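Local coordinates for alpha-fucosidase (Bifidobacterium bifidum, PDB 2EAB), which probably releases alpha-1,2-linked L-fucose from glycans by hydrolysis, the chain being the glycoside hydrolase family 95 catalytic portion of a longer, calcium-binding bifidobacterial protein, at residues A[57-62]-A[189-194]; A[72-77]-A[278-283]; A[77-82]-A[137-142]. One frame throughout, in Å; residues are numbered along the deposited sequence.

Interaction 1. Residues A[57-62]-A[189-194]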
ATOM      1  N   GLY A  57       1.660   3.788 -13.476  1.00  7.02           N
ATOM      2  CA  GLY A  57       2.480   2.944 -12.607  1.00  7.27           C
ATOM      3  C   GLY A  57       3.952   3.317 -12.614  1.00  7.14           C
ATOM      4  O   GLY A  57       4.716   2.843 -11.762  1.00  7.30           O
ATOM      5  N   LYS A  58       4.349   4.152 -13.576  1.00  7.49           N
ATOM      6  CA  LYS A  58       5.757   4.496 -13.774  1.00  7.72           C
ATOM      7  C   LYS A  58       5.964   6.006 -13.822  1.00  7.47           C
ATOM      8  O   LYS A  58       6.700   6.553 -13.005  1.00  8.61           O
ATOM      9  CB  LYS A  58       6.314   3.801 -15.013  1.00  7.95           C
ATOM     10  CG  LYS A  58       6.270   2.282 -14.901  1.00  9.41           C
ATOM     11  CD  LYS A  58       6.842   1.601 -16.113  1.00 14.12           C
ATOM     12  CE  LYS A  58       5.811   1.464 -17.214  1.00 15.39           C
ATOM     13  NZ  LYS A  58       6.445   0.876 -18.416  1.00 17.06           N
ATOM     14  N   ILE A  59       5.314   6.679 -14.768  1.00  7.23           N
ATOM     15  CA  ILE A  59       5.257   8.136 -14.762  1.00  7.86           C
ATOM     16  C   ILE A  59       3.915   8.602 -14.215  1.00  7.30           C
ATOM     17  O   ILE A  59       2.895   7.916 -14.351  1.00  7.60           O
ATOM     18  CB  ILE A  59       5.540   8.772 -16.152  1.00  7.62           C
ATOM     19  CG1 ILE A  59       4.608   8.208 -17.236  1.00  8.68           C
ATOM     20  CG2 ILE A  59       7.018   8.611 -16.516  1.00  8.13           C
ATOM     21  CD1 ILE A  59       4.776   8.865 -18.599  1.00  8.92           C
ATOM     22  N   GLY A  60       3.934   9.769 -13.581  1.00  7.46           N
ATOM     23  CA  GLY A  60       2.738  10.339 -13.002  1.00  7.71           C
ATOM     24  C   GLY A  60       2.690  11.838 -13.173  1.00  7.29           C
ATOM     25  O   GLY A  60       3.726  12.505 -13.275  1.00  7.63           O
ATOM     26  N   GLY A  61       1.470  12.359 -13.201  1.00  7.21           N
ATOM     27  CA  GLY A  61       1.240  13.789 -13.177  1.00  7.41           C
ATOM     28  C   GLY A  61       0.261  14.161 -12.088  1.00  7.44           C
ATOM     29  O   GLY A  61      -0.554  13.338 -11.661  1.00  7.62           O
ATOM     30  N   THR A  62       0.357  15.403 -11.632  1.00  7.77           N
ATOM     31  CA  THR A  62      -0.636  16.001 -10.751  1.00  7.97           C
ATOM     32  C   THR A  62      -1.024  17.349 -11.349  1.00  7.71           C
ATOM     33  O   THR A  62      -0.191  18.255 -11.471  1.00  7.87           O
ATOM     34  CB  THR A  62      -0.149  16.129  -9.285  1.00  7.88           C
ATOM     35  OG1 THR A  62       1.282  16.221  -9.245  1.00  7.87           O
ATOM     36  CG2 THR A  62      -0.602  14.922  -8.455  1.00  8.50           C
ATOM     37  N   ASN A 189       3.038   3.333 -22.665  1.00  9.60           N
ATOM     38  CA  ASN A 189       4.093   3.837 -21.787  1.00  9.68           C
ATOM     39  C   ASN A 189       4.385   5.328 -21.964  1.00  9.43           C
ATOM     40  O   ASN A 189       5.545   5.749 -22.038  1.00  9.29           O
ATOM     41  CB  ASN A 189       5.368   3.012 -21.960  1.00  9.80           C
ATOM     42  CG  ASN A 189       6.327   3.205 -20.817  1.00  9.83           C
ATOM     43  OD1 ASN A 189       5.906   3.495 -19.698  1.00  9.78           O
ATOM     44  ND2 ASN A 189       7.615   3.059 -21.085  1.00 10.30           N
ATOM     45  N   VAL A 190       3.325   6.123 -22.023  1.00  9.23           N
ATOM     46  CA  VAL A 190       3.454   7.507 -22.441  1.00  9.49           C
ATOM     47  C   VAL A 190       2.380   8.370 -21.798  1.00  9.23           C
ATOM     48  O   VAL A 190       1.256   7.916 -21.573  1.00  9.30           O
ATOM     49  CB  VAL A 190       3.421   7.624 -24.001  1.00  9.69           C
ATOM     50  CG1 VAL A 190       2.035   7.276 -24.565  1.00 10.36           C
ATOM     51  CG2 VAL A 190       3.878   9.001 -24.474  1.00  9.88           C
ATOM     52  N   MET A 191       2.748   9.606 -21.481  1.00  9.00           N
ATOM     53  CA  MET A 191       1.809  10.597 -20.984  1.00  9.29           C
ATOM     54  C   MET A 191       1.322  11.435 -22.162  1.00  9.31           C
ATOM     55  O   MET A 191       2.106  11.813 -23.034  1.00  9.43           O
ATOM     56  CB  MET A 191       2.480  11.473 -19.923  1.00  9.14           C
ATOM     57  CG  MET A 191       1.608  12.580 -19.356  1.00  9.62           C
ATOM     58  SD  MET A 191       2.435  13.515 -18.056  1.00  9.77           S
ATOM     59  CE  MET A 191       2.563  12.291 -16.752  1.00  9.47           C
ATOM     60  N   VAL A 192       0.025  11.709 -22.178  1.00  9.52           N
ATOM     61  CA  VAL A 192      -0.603  12.453 -23.261  1.00 10.08           C
ATOM     62  C   VAL A 192      -1.275  13.690 -22.690  1.00 10.32           C
ATOM     63  O   VAL A 192      -1.972  13.613 -21.679  1.00 10.08           O
ATOM     64  CB  VAL A 192      -1.632  11.568 -24.019  1.00 10.24           C
ATOM     65  CG1 VAL A 192      -2.424  12.381 -25.039  1.00 11.37           C
ATOM     66  CG2 VAL A 192      -0.936  10.395 -24.703  1.00 11.60           C
ATOM     67  N   ALA A 193      -1.029  14.833 -23.327  1.00 10.46           N
ATOM     68  CA  ALA A 193      -1.788  16.049 -23.070  1.00 10.95           C
ATOM     69  C   ALA A 193      -2.441  16.490 -24.373  1.00 11.10           C
ATOM     70  O   ALA A 193      -1.752  16.812 -25.346  1.00 11.53           O
ATOM     71  CB  ALA A 193      -0.896  17.142 -22.516  1.00 10.77           C
ATOM     72  N   ARG A 194      -3.770  16.471 -24.388  1.00 11.48           N
ATOM     73  CA  ARG A 194      -4.555  16.883 -25.543  1.00 11.74           C
ATOM     74  C   ARG A 194      -5.111  18.268 -25.259  1.00 11.84           C
ATOM     75  O   ARG A 194      -5.859  18.455 -24.302  1.00 11.50           O
ATOM     76  CB  ARG A 194      -5.683  15.877 -25.796  1.00 12.13           C
ATOM     77  CG  ARG A 194      -6.638  16.237 -26.929  1.00 12.96           C
ATOM     78  CD  ARG A 194      -5.975  16.108 -28.285  1.00 13.75           C
ATOM     79  NE  ARG A 194      -6.873  16.515 -29.364  1.00 14.37           N
ATOM     80  CZ  ARG A 194      -6.494  16.713 -30.624  1.00 15.39           C
ATOM     81  NH1 ARG A 194      -5.227  16.549 -30.979  1.00 16.04           N
ATOM     82  NH2 ARG A 194      -7.387  17.087 -31.532  1.00 15.74           N
TER
HETATM   83  O   HOH W   1       8.733   2.906 -18.502  1.00 20.55           O
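Lys58 meets Asn189 through two torsions: the lysine chain bends at chi3 (-84°), while the asparagine sends CG away from its own backbone nitrogen (chi1 -163°). The two chains meet at about a right angle, and Lys58 NZ lies 3.0 Å from Asn189 OD1 in a weak hydrogen bond. A water bridges the same pair, accepting from both, from Lys58 NZ at 3.1 Å and from Asn189 ND2 at 2.8 Å, so that both ends of the amide are used. An alanine in place of the lysine would take away the ammonium group, and the Asn189 amide, keeping the water but not the amine, would probably be freer to turn. Gly57, next to Lys58, belongs to the calcium site.

Deeper in, the contact becomes apolar. Ile59 runs its longer branch across to the other strand, where CD1 packs 3.7 Å from Met191 CB, close to the backbone between Val190 and Met191. Met191 answers with an extended chain that bends only at its end, laying CE 3.6 Å from Gly60 C and against the peptide leading to Gly61.

Strands 59-62 and 190-194 belong to different sheets, their axes 8.0 Å apart and inclined by 29°, in the family 65-like N-terminal domain. Phe74 adjoins both Ile59 and Met191, extending the apolar layer. The chemistry therefore divides by depth: apolar side chains meet between the sheets, whereas the charged amine is kept near the partly exposed end, held weakly by an amide oxygen and by a water.

Interaction 2. Residues A[72-77]-A[278-283]. With CA (calcium ion), chain C.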
ATOM      1  N   VAL A  72       1.522  20.832 -14.651  1.00  8.67           N
ATOM      2  CA  VAL A  72       1.372  19.424 -14.299  1.00  8.64           C
ATOM      3  C   VAL A  72       2.659  18.992 -13.610  1.00  8.17           C
ATOM      4  O   VAL A  72       3.709  18.887 -14.241  1.00  8.25           O
ATOM      5  CB  VAL A  72       1.100  18.537 -15.535  1.00  8.89           C
ATOM      6  CG1 VAL A  72       0.933  17.075 -15.123  1.00  9.33           C
ATOM      7  CG2 VAL A  72      -0.124  19.032 -16.296  1.00  9.82           C
ATOM      8  N   THR A  73       2.578  18.774 -12.305  1.00  7.58           N
ATOM      9  CA  THR A  73       3.730  18.313 -11.541  1.00  7.61           C
ATOM     10  C   THR A  73       4.051  16.884 -11.982  1.00  7.59           C
ATOM     11  O   THR A  73       3.142  16.065 -12.145  1.00  7.56           O
ATOM     12  CB  THR A  73       3.453  18.451 -10.037  1.00  7.44           C
ATOM     13  OG1 THR A  73       3.253  19.840  -9.730  1.00  8.19           O
ATOM     14  CG2 THR A  73       4.602  17.910  -9.201  1.00  7.62           C
ATOM     15  N   PHE A  74       5.332  16.602 -12.200  1.00  7.60           N
ATOM     16  CA  PHE A  74       5.747  15.393 -12.906  1.00  7.49           C
ATOM     17  C   PHE A  74       6.636  14.488 -12.064  1.00  7.05           C
ATOM     18  O   PHE A  74       7.527  14.969 -11.353  1.00  7.28           O
ATOM     19  CB  PHE A  74       6.466  15.775 -14.207  1.00  8.11           C
ATOM     20  CG  PHE A  74       6.764  14.605 -15.100  1.00  8.21           C
ATOM     21  CD1 PHE A  74       5.800  14.118 -15.976  1.00  8.81           C
ATOM     22  CD2 PHE A  74       8.002  13.974 -15.050  1.00  8.16           C
ATOM     23  CE1 PHE A  74       6.071  13.028 -16.798  1.00  9.08           C
ATOM     24  CE2 PHE A  74       8.277  12.880 -15.865  1.00  8.50           C
ATOM     25  CZ  PHE A  74       7.305  12.407 -16.740  1.00  9.07           C
ATOM     26  N   ASN A  75       6.388  13.181 -12.176  1.00  6.66           N
ATOM     27  CA  ASN A  75       7.149  12.153 -11.474  1.00  6.37           C
ATOM     28  C   ASN A  75       7.486  10.979 -12.374  1.00  6.50           C
ATOM     29  O   ASN A  75       6.721  10.627 -13.282  1.00  6.79           O
ATOM     30  CB  ASN A  75       6.335  11.582 -10.310  1.00  6.80           C
ATOM     31  CG  ASN A  75       6.314  12.486  -9.100  1.00  6.49           C
ATOM     32  OD1 ASN A  75       7.281  12.545  -8.331  1.00  7.62           O
ATOM     33  ND2 ASN A  75       5.209  13.168  -8.904  1.00  5.33           N
ATOM     34  N   GLU A  76       8.620  10.350 -12.089  1.00  6.36           N
ATOM     35  CA  GLU A  76       8.900   8.997 -12.566  1.00  6.55           C
ATOM     36  C   GLU A  76       9.379   8.171 -11.367  1.00  6.38           C
ATOM     37  O   GLU A  76      10.221   8.627 -10.578  1.00  6.44           O
ATOM     38  CB  GLU A  76       9.926   8.996 -13.703  1.00  7.12           C
ATOM     39  CG  GLU A  76       9.866   7.758 -14.610  1.00  7.70           C
ATOM     40  CD  GLU A  76      10.727   6.591 -14.150  1.00  7.04           C
ATOM     41  OE1 GLU A  76      10.618   5.502 -14.773  1.00  7.49           O
ATOM     42  OE2 GLU A  76      11.513   6.759 -13.191  1.00  7.05           O
ATOM     43  N   GLU A  77       8.855   6.952 -11.261  1.00  6.14           N
ATOM     44  CA  GLU A  77       8.976   6.120 -10.055  1.00  6.03           C
ATOM     45  C   GLU A  77      10.406   5.787  -9.629  1.00  5.93           C
ATOM     46  O   GLU A  77      10.633   5.471  -8.463  1.00  5.93           O
ATOM     47  CB  GLU A  77       8.195   4.812 -10.235  1.00  6.03           C
ATOM     48  CG  GLU A  77       8.719   3.982 -11.402  1.00  6.50           C
ATOM     49  CD  GLU A  77       8.258   2.541 -11.432  1.00  6.41           C
ATOM     50  OE1 GLU A  77       8.503   1.907 -12.482  1.00  6.77           O
ATOM     51  OE2 GLU A  77       7.684   2.038 -10.439  1.00  6.28           O
ATOM     52  N   ILE A 278       4.588  12.696 -23.874  1.00 10.02           N
ATOM     53  CA  ILE A 278       5.602  12.920 -22.851  1.00  9.97           C
ATOM     54  C   ILE A 278       6.087  11.577 -22.325  1.00  9.58           C
ATOM     55  O   ILE A 278       5.285  10.737 -21.903  1.00  9.45           O
ATOM     56  CB  ILE A 278       5.042  13.768 -21.682  1.00 10.27           C
ATOM     57  CG1 ILE A 278       4.511  15.116 -22.196  1.00 10.50           C
ATOM     58  CG2 ILE A 278       6.111  13.979 -20.613  1.00 10.91           C
ATOM     59  CD1 ILE A 278       3.145  15.488 -21.652  1.00 12.45           C
ATOM     60  N   ALA A 279       7.400  11.372 -22.361  1.00  9.06           N
ATOM     61  CA  ALA A 279       7.991  10.161 -21.803  1.00  8.90           C
ATOM     62  C   ALA A 279       9.194  10.516 -20.947  1.00  8.61           C
ATOM     63  O   ALA A 279       9.798  11.577 -21.117  1.00  8.65           O
ATOM     64  CB  ALA A 279       8.386   9.196 -22.905  1.00  9.43           C
ATOM     65  N   ALA A 280       9.540   9.623 -20.023  1.00  8.40           N
ATOM     66  CA  ALA A 280      10.696   9.819 -19.163  1.00  8.40           C
ATOM     67  C   ALA A 280      11.228   8.478 -18.706  1.00  8.25           C
ATOM     68  O   ALA A 280      10.479   7.497 -18.619  1.00  8.34           O
ATOM     69  CB  ALA A 280      10.336  10.680 -17.969  1.00  8.68           C
ATOM     70  N   ALA A 281      12.522   8.438 -18.411  1.00  7.92           N
ATOM     71  CA  ALA A 281      13.166   7.236 -17.901  1.00  7.87           C
ATOM     72  C   ALA A 281      14.474   7.577 -17.226  1.00  7.59           C
ATOM     73  O   ALA A 281      15.061   8.644 -17.456  1.00  7.95           O
ATOM     74  CB  ALA A 281      13.427   6.247 -19.020  1.00  8.25           C
ATOM     75  N   THR A 282      14.922   6.643 -16.392  1.00  7.38           N
ATOM     76  CA  THR A 282      16.264   6.652 -15.844  1.00  7.14           C
ATOM     77  C   THR A 282      16.938   5.340 -16.227  1.00  7.21           C
ATOM     78  O   THR A 282      16.298   4.447 -16.803  1.00  7.32           O
ATOM     79  CB  THR A 282      16.275   6.757 -14.302  1.00  6.83           C
ATOM     80  OG1 THR A 282      15.905   5.495 -13.734  1.00  6.91           O
ATOM     81  CG2 THR A 282      15.339   7.850 -13.797  1.00  7.14           C
ATOM     82  N   ASP A 283      18.218   5.222 -15.883  1.00  7.16           N
ATOM     83  CA  ASP A 283      18.936   3.957 -16.005  1.00  7.31           C
ATOM     84  C   ASP A 283      18.899   3.118 -14.719  1.00  6.83           C
ATOM     85  O   ASP A 283      19.733   2.235 -14.534  1.00  6.80           O
ATOM     86  CB  ASP A 283      20.382   4.181 -16.490  1.00  7.37           C
ATOM     87  CG  ASP A 283      21.255   4.889 -15.466  1.00  7.29           C
ATOM     88  OD1 ASP A 283      20.723   5.632 -14.618  1.00  7.36           O
ATOM     89  OD2 ASP A 283      22.492   4.710 -15.529  1.00  8.14           O
TER
HETATM   90 CA    CA C 899       5.490   2.454  -8.967  1.00  8.30          CA
HETATM   91  O   HOH W   2      13.013   4.510 -15.586  1.00  7.59           O
HETATM   92  O   HOH W   3       9.258   5.439 -17.187  1.00 10.60           O
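Apolar contact between Phe74 and two residues of strand 278-282 makes up one part of this interface. The benzyl group projects across the gap because CG stands opposite the backbone nitrogen (chi1 -172°). Ala280 CB sits at the ring edge, near its plane and 3.7 Å from Phe74 CE2, while Ile278 CG2 approaches obliquely, 3.9 Å from Phe74 CE1. The small alanine leaves room for the ring to lie close to the opposing strand, and Ile59 and Met191 also touch Phe74.

Polar contact forms a second part, and water carries it. Glu76 bends at chi2 (-89°), and its OE1 accepts from two waters. One, at 2.7 Å from Glu76 OE1, accepts in turn from Thr282 N; the other, at 2.8 Å from Glu76 OE1, also donates to Ala280 O. Backbone groups of the second strand are thus satisfied without direct bonding to the carboxylate. The remaining oxygen, Glu76 OE2, is hydrogen-bonded to Thr78 OG1, which also bonds Thr282 OG1, and Thr282 CG2 lies 4.0 Å from Glu76 OE2.

Metal coordination lies just beyond: Glu77 OE2 binds the calcium ion at 2.7 Å, together with the carbonyl oxygens of Ser386 and Leu393. Strands 72-76 and 278-282 cross at -43° with axes 7.9 Å apart, the face-to-face layering of two antiparallel sheets in a beta-sandwich domain.

Interaction 3. Residues A[77-82]-A[137-142]. With CA (calcium ion), chain C.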
ATOM      1  N   GLU A  77       8.855   6.952 -11.261  1.00  6.14           N
ATOM      2  CA  GLU A  77       8.976   6.120 -10.055  1.00  6.03           C
ATOM      3  C   GLU A  77      10.406   5.787  -9.629  1.00  5.93           C
ATOM      4  O   GLU A  77      10.633   5.471  -8.463  1.00  5.93           O
ATOM      5  CB  GLU A  77       8.195   4.812 -10.235  1.00  6.03           C
ATOM      6  CG  GLU A  77       8.719   3.982 -11.402  1.00  6.50           C
ATOM      7  CD  GLU A  77       8.258   2.541 -11.432  1.00  6.41           C
ATOM      8  OE1 GLU A  77       8.503   1.907 -12.482  1.00  6.77           O
ATOM      9  OE2 GLU A  77       7.684   2.038 -10.439  1.00  6.28           O
ATOM     10  N   THR A  78      11.350   5.820 -10.567  1.00  5.95           N
ATOM     11  CA  THR A  78      12.719   5.409 -10.254  1.00  6.02           C
ATOM     12  C   THR A  78      13.684   6.558  -9.978  1.00  6.03           C
ATOM     13  O   THR A  78      14.882   6.317  -9.817  1.00  6.24           O
ATOM     14  CB  THR A  78      13.335   4.487 -11.345  1.00  6.22           C
ATOM     15  OG1 THR A  78      13.559   5.228 -12.553  1.00  6.80           O
ATOM     16  CG2 THR A  78      12.432   3.292 -11.637  1.00  6.80           C
ATOM     17  N   LEU A  79      13.181   7.792  -9.907  1.00  5.79           N
ATOM     18  CA  LEU A  79      14.059   8.938  -9.662  1.00  6.06           C
ATOM     19  C   LEU A  79      14.374   9.020  -8.175  1.00  5.75           C
ATOM     20  O   LEU A  79      13.734   9.742  -7.409  1.00  5.98           O
ATOM     21  CB  LEU A  79      13.468  10.243 -10.204  1.00  6.46           C
ATOM     22  CG  LEU A  79      14.513  11.359 -10.359  1.00  6.73           C
ATOM     23  CD1 LEU A  79      15.452  11.084 -11.535  1.00  7.05           C
ATOM     24  CD2 LEU A  79      13.848  12.703 -10.526  1.00  7.43           C
ATOM     25  N   TRP A  80      15.385   8.243  -7.797  1.00  5.84           N
ATOM     26  CA  TRP A  80      15.774   8.008  -6.418  1.00  5.96           C
ATOM     27  C   TRP A  80      17.252   8.339  -6.232  1.00  5.85           C
ATOM     28  O   TRP A  80      18.100   7.816  -6.954  1.00  6.00           O
ATOM     29  CB  TRP A  80      15.570   6.521  -6.104  1.00  6.93           C
ATOM     30  CG  TRP A  80      14.287   6.166  -5.420  1.00  6.04           C
ATOM     31  CD1 TRP A  80      13.084   5.841  -5.990  1.00  7.43           C
ATOM     32  CD2 TRP A  80      14.107   6.061  -4.013  1.00  7.47           C
ATOM     33  NE1 TRP A  80      12.163   5.549  -5.000  1.00  7.18           N
ATOM     34  CE2 TRP A  80      12.771   5.679  -3.778  1.00  7.88           C
ATOM     35  CE3 TRP A  80      14.961   6.248  -2.918  1.00  7.63           C
ATOM     36  CZ2 TRP A  80      12.264   5.495  -2.486  1.00  7.83           C
ATOM     37  CZ3 TRP A  80      14.464   6.066  -1.644  1.00  7.67           C
ATOM     38  CH2 TRP A  80      13.126   5.697  -1.438  1.00  7.49           C
ATOM     39  N   THR A  81      17.555   9.205  -5.270  1.00  5.82           N
ATOM     40  CA  THR A  81      18.936   9.378  -4.828  1.00  5.89           C
ATOM     41  C   THR A  81      19.311   8.238  -3.872  1.00  5.43           C
ATOM     42  O   THR A  81      18.462   7.432  -3.496  1.00  5.68           O
ATOM     43  CB  THR A  81      19.156  10.733  -4.132  1.00  6.03           C
ATOM     44  OG1 THR A  81      18.249  10.845  -3.034  1.00  5.88           O
ATOM     45  CG2 THR A  81      18.952  11.901  -5.096  1.00  7.12           C
ATOM     46  N   GLY A  82      20.583   8.181  -3.489  1.00  5.65           N
ATOM     47  CA  GLY A  82      21.110   7.124  -2.635  1.00  5.57           C
ATOM     48  C   GLY A  82      21.680   5.959  -3.424  1.00  5.49           C
ATOM     49  O   GLY A  82      21.744   5.987  -4.656  1.00  5.73           O
ATOM     50  N   LEU A 137      12.535  11.528  -5.382  1.00  6.11           N
ATOM     51  CA  LEU A 137      12.515  12.922  -5.829  1.00  6.39           C
ATOM     52  C   LEU A 137      11.319  13.245  -6.701  1.00  6.29           C
ATOM     53  O   LEU A 137      11.011  12.493  -7.629  1.00  7.00           O
ATOM     54  CB  LEU A 137      13.741  13.220  -6.697  1.00  6.79           C
ATOM     55  CG  LEU A 137      15.150  13.106  -6.132  1.00  8.06           C
ATOM     56  CD1 LEU A 137      16.182  13.390  -7.201  1.00  8.34           C
ATOM     57  CD2 LEU A 137      15.343  14.019  -4.966  1.00 11.35           C
ATOM     58  N   ASN A 138      10.689  14.395  -6.457  1.00  6.28           N
ATOM     59  CA  ASN A 138       9.889  15.015  -7.505  1.00  6.58           C
ATOM     60  C   ASN A 138      10.809  15.234  -8.703  1.00  6.57           C
ATOM     61  O   ASN A 138      11.909  15.770  -8.550  1.00  7.19           O
ATOM     62  CB  ASN A 138       9.305  16.350  -7.053  1.00  6.65           C
ATOM     63  CG  ASN A 138       8.788  17.174  -8.218  1.00  6.54           C
ATOM     64  OD1 ASN A 138       7.795  16.817  -8.863  1.00  8.68           O
ATOM     65  ND2 ASN A 138       9.475  18.263  -8.518  1.00  6.07           N
ATOM     66  N   TRP A 139      10.371  14.817  -9.887  1.00  6.98           N
ATOM     67  CA  TRP A 139      11.169  14.992 -11.096  1.00  7.25           C
ATOM     68  C   TRP A 139      11.212  16.475 -11.466  1.00  7.16           C
ATOM     69  O   TRP A 139      12.294  17.062 -11.614  1.00  7.09           O
ATOM     70  CB  TRP A 139      10.594  14.150 -12.235  1.00  7.80           C
ATOM     71  CG  TRP A 139      11.369  14.188 -13.520  1.00  8.02           C
ATOM     72  CD1 TRP A 139      11.577  15.271 -14.330  1.00  8.56           C
ATOM     73  CD2 TRP A 139      12.003  13.081 -14.162  1.00  7.72           C
ATOM     74  NE1 TRP A 139      12.315  14.903 -15.428  1.00  8.97           N
ATOM     75  CE2 TRP A 139      12.594  13.567 -15.349  1.00  8.70           C
ATOM     76  CE3 TRP A 139      12.143  11.724 -13.842  1.00  7.91           C
ATOM     77  CZ2 TRP A 139      13.301  12.743 -16.224  1.00  8.94           C
ATOM     78  CZ3 TRP A 139      12.846  10.906 -14.712  1.00  8.48           C
ATOM     79  CH2 TRP A 139      13.419  11.419 -15.890  1.00  9.34           C
ATOM     80  N   GLY A 140      10.033  17.076 -11.591  1.00  7.60           N
ATOM     81  CA  GLY A 140       9.905  18.488 -11.920  1.00  7.92           C
ATOM     82  C   GLY A 140       8.467  18.805 -12.250  1.00  8.11           C
ATOM     83  O   GLY A 140       7.543  18.287 -11.607  1.00  8.03           O
ATOM     84  N   ASP A 141       8.282  19.655 -13.255  1.00  8.56           N
ATOM     85  CA  ASP A 141       6.954  20.066 -13.700  1.00  8.94           C
ATOM     86  C   ASP A 141       6.915  20.236 -15.207  1.00  9.33           C
ATOM     87  O   ASP A 141       7.934  20.518 -15.831  1.00  9.77           O
ATOM     88  CB  ASP A 141       6.548  21.400 -13.066  1.00  9.39           C
ATOM     89  CG  ASP A 141       6.562  21.367 -11.554  1.00  9.63           C
ATOM     90  OD1 ASP A 141       5.500  21.092 -10.958  1.00  9.68           O
ATOM     91  OD2 ASP A 141       7.635  21.626 -10.966  1.00 11.37           O
ATOM     92  N   ILE A 142       5.725  20.051 -15.775  1.00  9.53           N
ATOM     93  CA  ILE A 142       5.413  20.487 -17.128  1.00  9.73           C
ATOM     94  C   ILE A 142       4.618  21.783 -17.002  1.00  9.87           C
ATOM     95  O   ILE A 142       3.592  21.820 -16.319  1.00  9.81           O
ATOM     96  CB  ILE A 142       4.567  19.436 -17.891  1.00  9.82           C
ATOM     97  CG1 ILE A 142       5.296  18.087 -17.929  1.00 11.05           C
ATOM     98  CG2 ILE A 142       4.235  19.927 -19.311  1.00 10.44           C
ATOM     99  CD1 ILE A 142       4.419  16.912 -18.326  1.00 12.76           C
TER
HETATM  100 CA    CA C 899       5.490   2.454  -8.967  1.00  8.30          CA
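An inverse gamma turn centred on Leu79 is the unusual feature here, for its central residue both bonds and packs against 137-142. Leu137 N donates to Leu79 O at 3.0 Å with an N-H...O angle of 160°, arriving almost straight along the carbonyl bond. Beside this bond the Leu79 side chain takes a direction opposite its own backbone nitrogen (chi1 -162°) and drives CD2 into the corner between Leu137 and Trp139. There CD2 lies 3.9 Å from Leu137 CB and 3.6 Å from Trp139 CA.

The indole of Trp139 meets this leucine obliquely, with CE3 3.9 Å from Leu79 CD2, and the two side chains cross at about a right angle. Trp139 and Gly140 both face Phe74, forming a classic beta bulge in the pairing with strand 69-76, in the N-terminal domain's seven-stranded sheet. Indole and leucine also touch Thr282 of the facing sheet.

Farther along, Thr81 turns its methyl to Leu137, with CG2 3.8 Å from Leu137 CD1, while its hydroxyl is hydrogen-bonded to Asp407 O.

From the N terminus, the chain enters through 57-62 and 72-77, neighbouring strands of one antiparallel sheet, and runs into loop 77-82. Interaction 3 closes first, when the chain returns at 137-142 to become the next strand of that sheet. Interaction 1 closes at 189-194 and interaction 2 at 278-283, adjacent strands of the facing sheet. Interactions 1 and 2 cross along the sequence, and interaction 3 is nested inside both loops. Glu77 is common to interactions 2 and 3, and its backbone pairs with Lys58 of interaction 1. Together they join the two sheets of the N-terminal domain beside the calcium site, to which Gly57, Glu77, Ser386 and Leu393 belong.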